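Side-chain contacts in putative retaining b-glycosidase (Saccharophagus degradans, PDB 5A95), which hydrolyses mixed-linkage beta-glucans, probably by the retaining mechanism of glycoside hydrolase family 5, as a member of subfamily GH5_26: residues K78-R82 with N83-K87; P116-Y119 with L120-D124; D166-R169 with R170-F173; A203-K206 with T207-E210. The protein carries 1 engineered substitution. One frame throughout, in Å; residues are numbered along the deposited sequence.

Interaction 1: residues K78-R82 with N83-K87. Unlike the reference sequence in segment 78-82: Arg82 (reference Gln).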
loop_
_atom_site.group_PDB
_atom_site.type_symbol
_atom_site.label_atom_id
_atom_site.label_comp_id
_atom_site.label_asym_id
_atom_site.label_seq_id
_atom_site.Cartn_x
_atom_site.Cartn_y
_atom_site.Cartn_z
ATOM N N LYS A 78 16.038 4.015 20.724
ATOM C CA LYS A 78 15.773 4.555 22.048
ATOM C C LYS A 78 17.085 4.584 22.818
ATOM O O LYS A 78 17.427 5.579 23.440
ATOM C CB LYS A 78 14.708 3.706 22.764
ATOM C CG LYS A 78 14.315 4.185 24.161
ATOM C CD LYS A 78 15.253 3.664 25.241
ATOM C CE LYS A 78 14.703 4.007 26.617
ATOM N NZ LYS A 78 15.651 3.688 27.702
ATOM N N LEU A 79 17.808 3.469 22.806
ATOM C CA LEU A 79 19.070 3.366 23.528
ATOM C C LEU A 79 20.139 4.318 22.985
ATOM O O LEU A 79 20.831 5.005 23.771
ATOM C CB LEU A 79 19.539 1.922 23.542
ATOM C CG LEU A 79 18.666 0.995 24.411
ATOM C CD1 LEU A 79 19.017 -0.454 24.122
ATOM C CD2 LEU A 79 18.828 1.325 25.890
ATOM N N LEU A 80 20.249 4.416 21.661
ATOM C CA LEU A 80 21.235 5.330 21.051
ATOM C C LEU A 80 21.013 6.771 21.492
ATOM O O LEU A 80 21.964 7.547 21.647
ATOM C CB LEU A 80 21.161 5.259 19.517
ATOM C CG LEU A 80 21.808 4.055 18.857
ATOM C CD1 LEU A 80 21.289 3.823 17.433
ATOM C CD2 LEU A 80 23.322 4.197 18.860
ATOM N N SER A 81 19.754 7.143 21.645
ATOM C CA SER A 81 19.397 8.527 21.893
ATOM C C SER A 81 20.053 9.043 23.183
ATOM O O SER A 81 20.297 10.236 23.302
ATOM C CB SER A 81 17.877 8.716 21.887
ATOM O OG SER A 81 17.273 8.262 23.068
ATOM N N ARG A 82 20.372 8.145 24.113
ATOM C CA ARG A 82 21.028 8.496 25.370
ATOM C C ARG A 82 22.379 7.798 25.542
ATOM O O ARG A 82 22.900 7.680 26.637
ATOM C CB ARG A 82 20.084 8.188 26.546
ATOM C CG ARG A 82 18.801 9.045 26.548
ATOM C CD ARG A 82 19.069 10.548 26.596
ATOM N NE ARG A 82 19.852 10.955 27.783
ATOM C CZ ARG A 82 19.363 11.538 28.881
ATOM N NH1 ARG A 82 18.061 11.826 28.992
ATOM N NH2 ARG A 82 20.189 11.848 29.889
ATOM N N ASN A 83 22.984 7.393 24.436
ATOM C CA ASN A 83 24.299 6.732 24.466
ATOM C C ASN A 83 24.328 5.480 25.346
ATOM O O ASN A 83 25.342 5.166 25.972
ATOM C CB ASN A 83 25.427 7.707 24.857
ATOM C CG ASN A 83 25.578 8.841 23.864
ATOM O OD1 ASN A 83 25.628 8.615 22.659
ATOM N ND2 ASN A 83 25.627 10.058 24.364
ATOM N N GLN A 84 23.211 4.746 25.355
ATOM C CA GLN A 84 23.114 3.513 26.110
ATOM C C GLN A 84 23.097 2.272 25.216
ATOM O O GLN A 84 22.963 1.155 25.709
ATOM C CB GLN A 84 21.879 3.554 27.010
ATOM C CG GLN A 84 21.929 4.647 28.063
ATOM C CD GLN A 84 22.942 4.419 29.170
ATOM O OE1 GLN A 84 23.387 3.300 29.463
ATOM N NE2 GLN A 84 23.307 5.502 29.813
ATOM N N TRP A 85 23.234 2.452 23.900
ATOM C CA TRP A 85 23.462 1.323 22.996
ATOM C C TRP A 85 24.956 1.026 23.021
ATOM O O TRP A 85 25.736 1.682 22.319
ATOM C CB TRP A 85 22.986 1.658 21.573
ATOM C CG TRP A 85 23.181 0.519 20.596
ATOM C CD1 TRP A 85 24.101 0.446 19.591
ATOM C CD2 TRP A 85 22.400 -0.670 20.493
ATOM N NE1 TRP A 85 23.967 -0.723 18.893
ATOM C CE2 TRP A 85 22.924 -1.431 19.416
ATOM C CE3 TRP A 85 21.316 -1.184 21.213
ATOM C CZ2 TRP A 85 22.388 -2.663 19.030
ATOM C CZ3 TRP A 85 20.796 -2.398 20.836
ATOM C CH2 TRP A 85 21.339 -3.145 19.757
ATOM N N GLN A 86 25.337 0.084 23.896
ATOM C CA GLN A 86 26.721 -0.159 24.326
ATOM C C GLN A 86 26.993 -1.633 24.486
ATOM O O GLN A 86 26.104 -2.385 24.905
ATOM C CB GLN A 86 26.977 0.440 25.715
ATOM C CG GLN A 86 26.814 1.931 25.791
ATOM C CD GLN A 86 27.117 2.491 27.162
ATOM O OE1 GLN A 86 28.048 3.265 27.327
ATOM N NE2 GLN A 86 26.317 2.105 28.152
ATOM N N LYS A 87 28.231 -2.045 24.221
ATOM C CA LYS A 87 28.642 -3.397 24.535
ATOM C C LYS A 87 28.441 -3.739 25.995
ATOM O O LYS A 87 28.097 -4.875 26.317
ATOM C CB LYS A 87 30.095 -3.620 24.120
ATOM C CG LYS A 87 30.502 -5.064 24.322
ATOM C CD LYS A 87 31.827 -5.422 23.699
ATOM C CE LYS A 87 32.088 -6.899 23.895
ATOM N NZ LYS A 87 33.329 -7.330 23.243
HETATM O O HOH W 1 22.501 8.077 29.328
#
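Gln84 N donates to Leu79 O at 2.9 Å and Asn83 N to Leu80 O at 3.0 Å, the paired bonds of a Schellman motif that ends helix 76-81. Asn83, with its positive phi (56°), is the C-prime residue that turns the chain back so that both amides can reach these carbonyls. Leu79 O carries two bonds, with Gln84 N and Arg82 N arriving from opposite faces of its carbonyl plane. Arg82 differs from the reference sequence, which has glutamine here; its backbone O takes a bond from a water, and the same water accepts from Gln84 NE2 at 2.7 Å, tying the bent Gln84 side chain to the turn. Apolar side chains add to the polar turn. The Leu79 side chain crosses those of Gln84 and Trp85 at about a right angle, its CD2 resting 3.9 Å from Gln84 CB while CD1 meets the indole edge in plane, 3.8 Å from Trp85 CE3. Leu80 CD2 reaches Trp85 CB at 3.7 Å, close to where the ring is attached. With CG anti to the backbone N (chi1 -179°), the Trp85 ring runs from the turn toward helix 116-133, where it touches Ala126, meets the rings of His122 and Trp129, and gives its NE1 to Glu125. The turn thereby fastens the end of helix 76-81 onto helix 116-133, just before helix 87-96 begins.

Interaction 2: residues P116-Y119 with L120-D124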
loop_
_atom_site.group_PDB
_atom_site.type_symbol
_atom_site.label_atom_id
_atom_site.label_comp_id
_atom_site.label_asym_id
_atom_site.label_seq_id
_atom_site.Cartn_x
_atom_site.Cartn_y
_atom_site.Cartn_z
ATOM N N PRO A 116 16.885 1.913 7.245
ATOM C CA PRO A 116 17.381 0.547 7.186
ATOM C C PRO A 116 18.894 0.389 7.241
ATOM O O PRO A 116 19.378 -0.456 7.976
ATOM C CB PRO A 116 16.795 0.021 5.861
ATOM C CG PRO A 116 15.508 0.744 5.771
ATOM C CD PRO A 116 15.798 2.141 6.273
ATOM N N ASP A 117 19.626 1.172 6.454
ATOM C CA ASP A 117 21.051 0.958 6.351
ATOM C C ASP A 117 21.723 1.156 7.701
ATOM O O ASP A 117 22.558 0.355 8.124
ATOM C CB ASP A 117 21.713 1.920 5.339
ATOM C CG ASP A 117 21.317 1.663 3.888
ATOM O OD1 ASP A 117 20.599 0.686 3.597
ATOM O OD2 ASP A 117 21.790 2.466 3.042
ATOM N N VAL A 118 21.373 2.246 8.373
ATOM C CA VAL A 118 21.931 2.546 9.675
ATOM C C VAL A 118 21.454 1.547 10.742
ATOM O O VAL A 118 22.237 1.098 11.605
ATOM C CB VAL A 118 21.603 3.995 10.068
ATOM C CG1 VAL A 118 21.875 4.273 11.543
ATOM C CG2 VAL A 118 22.425 4.945 9.199
ATOM N N TYR A 119 20.164 1.232 10.740
ATOM C CA TYR A 119 19.657 0.291 11.733
ATOM C C TYR A 119 20.386 -1.059 11.615
ATOM O O TYR A 119 20.806 -1.653 12.622
ATOM C CB TYR A 119 18.126 0.159 11.644
ATOM C CG TYR A 119 17.447 -0.191 12.957
ATOM C CD1 TYR A 119 17.780 -1.342 13.654
ATOM C CD2 TYR A 119 16.493 0.641 13.516
ATOM C CE1 TYR A 119 17.188 -1.652 14.862
ATOM C CE2 TYR A 119 15.903 0.347 14.747
ATOM C CZ TYR A 119 16.232 -0.814 15.411
ATOM O OH TYR A 119 15.648 -1.117 16.607
ATOM N N LEU A 120 20.531 -1.545 10.380
ATOM C CA LEU A 120 21.232 -2.810 10.177
ATOM C C LEU A 120 22.685 -2.736 10.671
ATOM O O LEU A 120 23.206 -3.685 11.217
ATOM C CB LEU A 120 21.180 -3.229 8.714
ATOM C CG LEU A 120 19.785 -3.625 8.222
ATOM C CD1 LEU A 120 19.768 -3.625 6.703
ATOM C CD2 LEU A 120 19.374 -4.984 8.770
ATOM N N GLY A 121 23.333 -1.591 10.477
ATOM C CA GLY A 121 24.680 -1.425 11.006
ATOM C C GLY A 121 24.725 -1.571 12.519
ATOM O O GLY A 121 25.714 -2.083 13.075
ATOM N N HIS A 122 23.671 -1.122 13.202
ATOM C CA HIS A 122 23.596 -1.297 14.665
ATOM C C HIS A 122 23.283 -2.741 15.055
ATOM O O HIS A 122 23.797 -3.235 16.057
ATOM C CB HIS A 122 22.625 -0.319 15.297
ATOM C CG HIS A 122 23.068 1.102 15.191
ATOM N ND1 HIS A 122 24.235 1.555 15.771
ATOM C CD2 HIS A 122 22.519 2.171 14.566
ATOM C CE1 HIS A 122 24.377 2.847 15.516
ATOM N NE2 HIS A 122 23.354 3.246 14.792
ATOM N N ILE A 123 22.413 -3.417 14.295
ATOM C CA ILE A 123 22.172 -4.827 14.548
ATOM C C ILE A 123 23.487 -5.609 14.404
ATOM O O ILE A 123 23.745 -6.507 15.193
ATOM C CB ILE A 123 21.008 -5.380 13.708
ATOM C CG1 ILE A 123 19.704 -4.657 14.054
ATOM C CG2 ILE A 123 20.862 -6.877 13.958
ATOM C CD1 ILE A 123 18.558 -4.943 13.096
ATOM N N ASP A 124 24.327 -5.244 13.426
ATOM C CA ASP A 124 25.640 -5.881 13.287
ATOM C C ASP A 124 26.456 -5.778 14.582
ATOM O O ASP A 124 27.158 -6.709 14.929
ATOM C CB ASP A 124 26.457 -5.204 12.199
ATOM C CG ASP A 124 25.984 -5.489 10.785
ATOM O OD1 ASP A 124 25.019 -6.259 10.540
ATOM O OD2 ASP A 124 26.624 -4.883 9.892
#
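Pro116 accepts at its carbonyl from Leu120 N, 2.9 Å from Pro116 O, in the first turn of helix 116-133; Leu120 CG also lies against this oxygen at 3.2 Å. Asp117 O takes the amide of Gly121 through a longer bond of 3.2 Å. Val118 follows with an i to i+4 side-chain pair as well as a backbone bond: its CG1, anti to the backbone N (chi1 167°), lies alongside the imidazole, 3.7 Å from both His122 NE2 and His122 CD2, the two side chains pointing the same way. His122 CD2 also sits 3.2 Å from Val118 O, while ND1 of the ring is bonded to Glu125, one turn on. Tyr119 O receives Ile123 N, and the Tyr119 ring packs on the Ile123 side chain. Ile123 CG1 meets the phenol edge in the ring plane, and Ile123 CD1 comes within 3.7 Å of Tyr119 CD1; the ring's far end is anchored by a hydrogen bond from Tyr119 OH to Asp75. From this turn the side chains reach different neighbours. Tyr119 touches helix 108-114, His122 lies on helix 76-81, and Leu120 and Ile123 both pack on helix 161-174.

Interaction 3: residues D166-R169 with R170-F173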
loop_
_atom_site.group_PDB
_atom_site.type_symbol
_atom_site.label_atom_id
_atom_site.label_comp_id
_atom_site.label_asym_id
_atom_site.label_seq_id
_atom_site.Cartn_x
_atom_site.Cartn_y
_atom_site.Cartn_z
ATOM N N ASP A 166 9.807 -6.314 3.464
ATOM C CA ASP A 166 11.125 -5.785 3.148
ATOM C C ASP A 166 12.092 -5.879 4.317
ATOM O O ASP A 166 13.272 -6.188 4.130
ATOM C CB ASP A 166 11.030 -4.361 2.606
ATOM C CG ASP A 166 12.381 -3.736 2.405
ATOM O OD1 ASP A 166 13.050 -4.104 1.413
ATOM O OD2 ASP A 166 12.810 -2.909 3.227
ATOM N N PHE A 167 11.599 -5.604 5.519
ATOM C CA PHE A 167 12.386 -5.822 6.714
ATOM C C PHE A 167 12.922 -7.246 6.766
ATOM O O PHE A 167 14.132 -7.469 6.900
ATOM C CB PHE A 167 11.598 -5.451 7.975
ATOM C CG PHE A 167 12.273 -5.817 9.264
ATOM C CD1 PHE A 167 13.270 -5.024 9.786
ATOM C CD2 PHE A 167 11.925 -6.986 9.946
ATOM C CE1 PHE A 167 13.901 -5.381 10.955
ATOM C CE2 PHE A 167 12.554 -7.339 11.125
ATOM C CZ PHE A 167 13.539 -6.529 11.628
ATOM N N TRP A 168 12.022 -8.212 6.617
ATOM C CA TRP A 168 12.451 -9.594 6.722
ATOM C C TRP A 168 13.355 -10.003 5.544
ATOM O O TRP A 168 14.301 -10.785 5.735
ATOM C CB TRP A 168 11.259 -10.538 6.915
ATOM C CG TRP A 168 10.688 -10.414 8.293
ATOM C CD1 TRP A 168 9.433 -9.986 8.632
ATOM C CD2 TRP A 168 11.386 -10.629 9.531
ATOM N NE1 TRP A 168 9.308 -9.959 9.989
ATOM C CE2 TRP A 168 10.487 -10.348 10.575
ATOM C CE3 TRP A 168 12.700 -11.032 9.850
ATOM C CZ2 TRP A 168 10.845 -10.447 11.901
ATOM C CZ3 TRP A 168 13.044 -11.112 11.168
ATOM C CH2 TRP A 168 12.126 -10.833 12.173
ATOM N N ARG A 169 13.104 -9.498 4.339
ATOM C CA ARG A 169 13.992 -9.754 3.210
ATOM C C ARG A 169 15.405 -9.266 3.517
ATOM O O ARG A 169 16.402 -10.006 3.324
ATOM C CB ARG A 169 13.419 -9.084 1.946
ATOM C CG ARG A 169 14.249 -9.262 0.679
ATOM C CD ARG A 169 15.376 -8.209 0.546
ATOM N NE ARG A 169 16.071 -8.339 -0.720
ATOM C CZ ARG A 169 15.644 -7.822 -1.865
ATOM N NH1 ARG A 169 14.535 -7.122 -1.908
ATOM N NH2 ARG A 169 16.343 -7.997 -2.981
ATOM N N ARG A 170 15.516 -8.047 4.012
ATOM C CA ARG A 170 16.820 -7.456 4.274
ATOM C C ARG A 170 17.560 -8.191 5.388
ATOM O O ARG A 170 18.771 -8.426 5.306
ATOM C CB ARG A 170 16.691 -5.992 4.667
ATOM C CG ARG A 170 16.318 -5.045 3.547
ATOM C CD ARG A 170 16.031 -3.684 4.151
ATOM N NE ARG A 170 15.566 -2.633 3.255
ATOM C CZ ARG A 170 16.366 -1.777 2.625
ATOM N NH1 ARG A 170 17.670 -1.861 2.693
ATOM N NH2 ARG A 170 15.829 -0.821 1.906
ATOM N N ILE A 171 16.853 -8.493 6.461
ATOM C CA ILE A 171 17.408 -9.188 7.596
ATOM C C ILE A 171 17.910 -10.564 7.189
ATOM O O ILE A 171 19.023 -10.975 7.559
ATOM C CB ILE A 171 16.354 -9.288 8.737
ATOM C CG1 ILE A 171 16.048 -7.929 9.379
ATOM C CG2 ILE A 171 16.744 -10.334 9.761
ATOM C CD1 ILE A 171 17.156 -7.390 10.279
ATOM N N THR A 172 17.077 -11.301 6.473
ATOM C CA THR A 172 17.418 -12.660 6.153
ATOM C C THR A 172 18.629 -12.733 5.252
ATOM O O THR A 172 19.497 -13.588 5.418
ATOM C CB THR A 172 16.215 -13.424 5.554
ATOM O OG1 THR A 172 15.078 -13.316 6.426
ATOM C CG2 THR A 172 16.525 -14.882 5.399
ATOM N N PHE A 173 18.705 -11.818 4.292
ATOM C CA PHE A 173 19.887 -11.737 3.439
ATOM C C PHE A 173 21.135 -11.383 4.247
ATOM O O PHE A 173 22.171 -12.029 4.145
ATOM C CB PHE A 173 19.683 -10.694 2.348
ATOM C CG PHE A 173 20.884 -10.461 1.464
ATOM C CD1 PHE A 173 21.245 -11.362 0.489
ATOM C CD2 PHE A 173 21.627 -9.314 1.600
ATOM C CE1 PHE A 173 22.328 -11.111 -0.326
ATOM C CE2 PHE A 173 22.723 -9.067 0.804
ATOM C CZ PHE A 173 23.061 -9.972 -0.162
HETATM O O HOH W 2 13.014 0.388 2.321
HETATM O O HOH W 3 13.468 -1.296 0.148
#
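Phe167 lays one face of its ring under Ile171, whose CG1 makes a CH-pi contact 3.8 Å from the ring centroid and only 16° off the normal. This is the tight, buried side of helix 161-174. Ile171 uses both branches: CG1 over the phenyl, and CG2, anti to the backbone N, beside the indole at 4.0 Å from Trp168 CZ3. Phe167 CE2 in turn lies over one face of the Trp168 ring. Thr172 adds a second bond to a carbonyl already used by its own amide, OG1 donating to Trp168 O at 2.7 Å while Thr172 N comes from the opposite face of the carbonyl plane. Ile171 and Thr172 also touch Tyr184 of strand 181-185.

The looser side carries a salt bridge and water. Arg170, extended from CG to NE, donates through NE to the syn side of Asp166 OD2 at 2.8 Å, the oxygen lying in the guanidinium plane although the carboxylate itself stands at 89° to it. A water bridges Arg170 NH2 to Asp166 OD1, its bond to NH2 weak; another water accepts from NH2 and reaches OD2 weakly. A leucine in place of Arg170 would probably leave the Asp166 carboxylate without its charged mate and free to turn. Arg169 lies at the contact with the third subunit, its NH1 bonded to Tyr152 of that subunit.

One buried apolar face and one ionic, hydrated face make this an amphipathic helix, as expected of those packed round the beta/alpha barrel of family 5.

Interaction 4: residues A203-K206 with T207-E210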
loop_
_atom_site.group_PDB
_atom_site.type_symbol
_atom_site.label_atom_id
_atom_site.label_comp_id
_atom_site.label_asym_id
_atom_site.label_seq_id
_atom_site.Cartn_x
_atom_site.Cartn_y
_atom_site.Cartn_z
ATOM N N ALA A 203 -7.489 -17.702 9.514
ATOM C CA ALA A 203 -7.029 -18.144 8.217
ATOM C C ALA A 203 -6.215 -17.076 7.485
ATOM O O ALA A 203 -5.184 -17.357 6.884
ATOM C CB ALA A 203 -8.209 -18.621 7.364
ATOM N N GLU A 204 -6.686 -15.841 7.548
ATOM C CA GLU A 204 -5.982 -14.722 6.943
ATOM C C GLU A 204 -4.588 -14.524 7.555
ATOM O O GLU A 204 -3.594 -14.350 6.861
ATOM C CB GLU A 204 -6.840 -13.476 7.121
ATOM C CG GLU A 204 -6.256 -12.174 6.622
ATOM C CD GLU A 204 -7.237 -11.039 6.773
ATOM O OE1 GLU A 204 -7.704 -10.814 7.905
ATOM O OE2 GLU A 204 -7.473 -10.319 5.770
ATOM N N TRP A 205 -4.535 -14.604 8.865
ATOM C CA TRP A 205 -3.281 -14.384 9.579
ATOM C C TRP A 205 -2.289 -15.516 9.343
ATOM O O TRP A 205 -1.109 -15.277 9.088
ATOM C CB TRP A 205 -3.552 -14.126 11.065
ATOM C CG TRP A 205 -2.352 -13.825 11.879
ATOM C CD1 TRP A 205 -1.971 -14.454 13.027
ATOM C CD2 TRP A 205 -1.392 -12.784 11.672
ATOM N NE1 TRP A 205 -0.819 -13.912 13.521
ATOM C CE2 TRP A 205 -0.442 -12.878 12.710
ATOM C CE3 TRP A 205 -1.200 -11.822 10.686
ATOM C CZ2 TRP A 205 0.666 -12.057 12.766
ATOM C CZ3 TRP A 205 -0.092 -11.027 10.737
ATOM C CH2 TRP A 205 0.836 -11.150 11.771
ATOM N N LYS A 206 -2.779 -16.747 9.414
ATOM C CA LYS A 206 -1.988 -17.934 9.092
ATOM C C LYS A 206 -1.358 -17.824 7.698
ATOM O O LYS A 206 -0.164 -18.033 7.524
ATOM C CB LYS A 206 -2.895 -19.163 9.196
ATOM C CG LYS A 206 -2.324 -20.474 8.645
ATOM C CD LYS A 206 -3.411 -21.552 8.665
ATOM C CE LYS A 206 -2.948 -22.906 8.168
ATOM N NZ LYS A 206 -2.491 -22.867 6.773
ATOM N N THR A 207 -2.175 -17.472 6.707
ATOM C CA THR A 207 -1.700 -17.343 5.341
ATOM C C THR A 207 -0.592 -16.307 5.216
ATOM O O THR A 207 0.400 -16.502 4.512
ATOM C CB THR A 207 -2.888 -17.070 4.389
ATOM O OG1 THR A 207 -3.780 -18.189 4.470
ATOM C CG2 THR A 207 -2.451 -16.896 2.928
ATOM N N LEU A 208 -0.772 -15.164 5.876
ATOM C CA LEU A 208 0.206 -14.103 5.810
ATOM C C LEU A 208 1.530 -14.522 6.480
ATOM O O LEU A 208 2.617 -14.232 5.963
ATOM C CB LEU A 208 -0.372 -12.801 6.352
ATOM C CG LEU A 208 0.516 -11.585 6.262
ATOM C CD1 LEU A 208 1.072 -11.322 4.862
ATOM C CD2 LEU A 208 -0.256 -10.371 6.735
ATOM N N ASN A 209 1.432 -15.195 7.624
ATOM C CA ASN A 209 2.646 -15.707 8.233
ATOM C C ASN A 209 3.360 -16.719 7.328
ATOM O O ASN A 209 4.598 -16.675 7.231
ATOM C CB ASN A 209 2.396 -16.332 9.609
ATOM C CG ASN A 209 2.299 -15.302 10.696
ATOM O OD1 ASN A 209 3.262 -15.015 11.381
ATOM N ND2 ASN A 209 1.143 -14.682 10.816
ATOM N N GLU A 210 2.592 -17.590 6.684
ATOM C CA GLU A 210 3.183 -18.551 5.740
ATOM C C GLU A 210 3.884 -17.833 4.587
ATOM O O GLU A 210 4.937 -18.276 4.118
ATOM C CB GLU A 210 2.136 -19.546 5.251
ATOM C CG GLU A 210 1.754 -20.535 6.321
ATOM C CD GLU A 210 0.531 -21.379 6.053
ATOM O OE1 GLU A 210 -0.156 -21.151 5.032
ATOM O OE2 GLU A 210 0.243 -22.262 6.905
HETATM O O HOH W 4 -3.901 -21.601 4.887
#
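Trp205 is overlapped on one face by the Asn209 amide, whose ND2 sits 3.0 Å above the indole plane, over its centre. This pair lies one turn apart on helix 202-219, one of the helices packed round the beta/alpha barrel of the family 5 fold. The amide stands almost perpendicular to the ring, at 87°. One N-H of ND2 is spent on a nearly straight bond to Trp205 O, 2.9 Å away at 175°; that donor lies above the carbonyl plane, and Asn209 N completes a double grip on the same oxygen. With CG anti to the backbone N (chi1 -177°), the Trp205 ring leans toward the next turn of its helix, close enough for Asn209 ND2 to meet both ring and carbonyl. Leu208 CD2 touches the six-membered ring near CZ3, and Trp205 NE1 is held by Ala228 O. An alanine in place of Trp205 would probably open a gap beside Leu208 and Asn209 and leave Ala228 O without its indole donor.

The exposed Thr207 doubles a backbone bond in the same way: its OG1 donates to Ala203 O at 2.9 Å, from the face of the carbonyl plane opposite to Thr207 N. Lys206 and Glu210, one turn apart, form a salt bridge, and both also reach Glu245, which pairs with the Lys206 ammonium and gives its backbone N to Glu210 OE2. Lys206, extended until a bend at chi4 (-61°), brings NZ to the syn side of Glu210 OE2 at 2.8 Å.

Interactions 1, 2 and 3 form a connected series on the outside of the barrel. Interaction 1 touches interaction 2, with Leu80 CD1 3.4 Å from His122 NE2 and Trp85 CZ2 3.3 Å from His122 O. Interaction 2 continues into interaction 3, where Leu120 CD2 lies 3.6 Å from Ile171 CD1 and Pro116 packs on the Arg170 guanidinium. Interaction 4 stands apart, its nearest atoms about 8 Å from those of interaction 3, and lies across the chain's centre from interaction 1. None lies at a bound sugar: the side chains of Leu79 and Tyr119 come to about 11 Å of a glucose unit, that of Trp205 to about 13 Å; a sodium ion sits about 4 Å from that of Arg169.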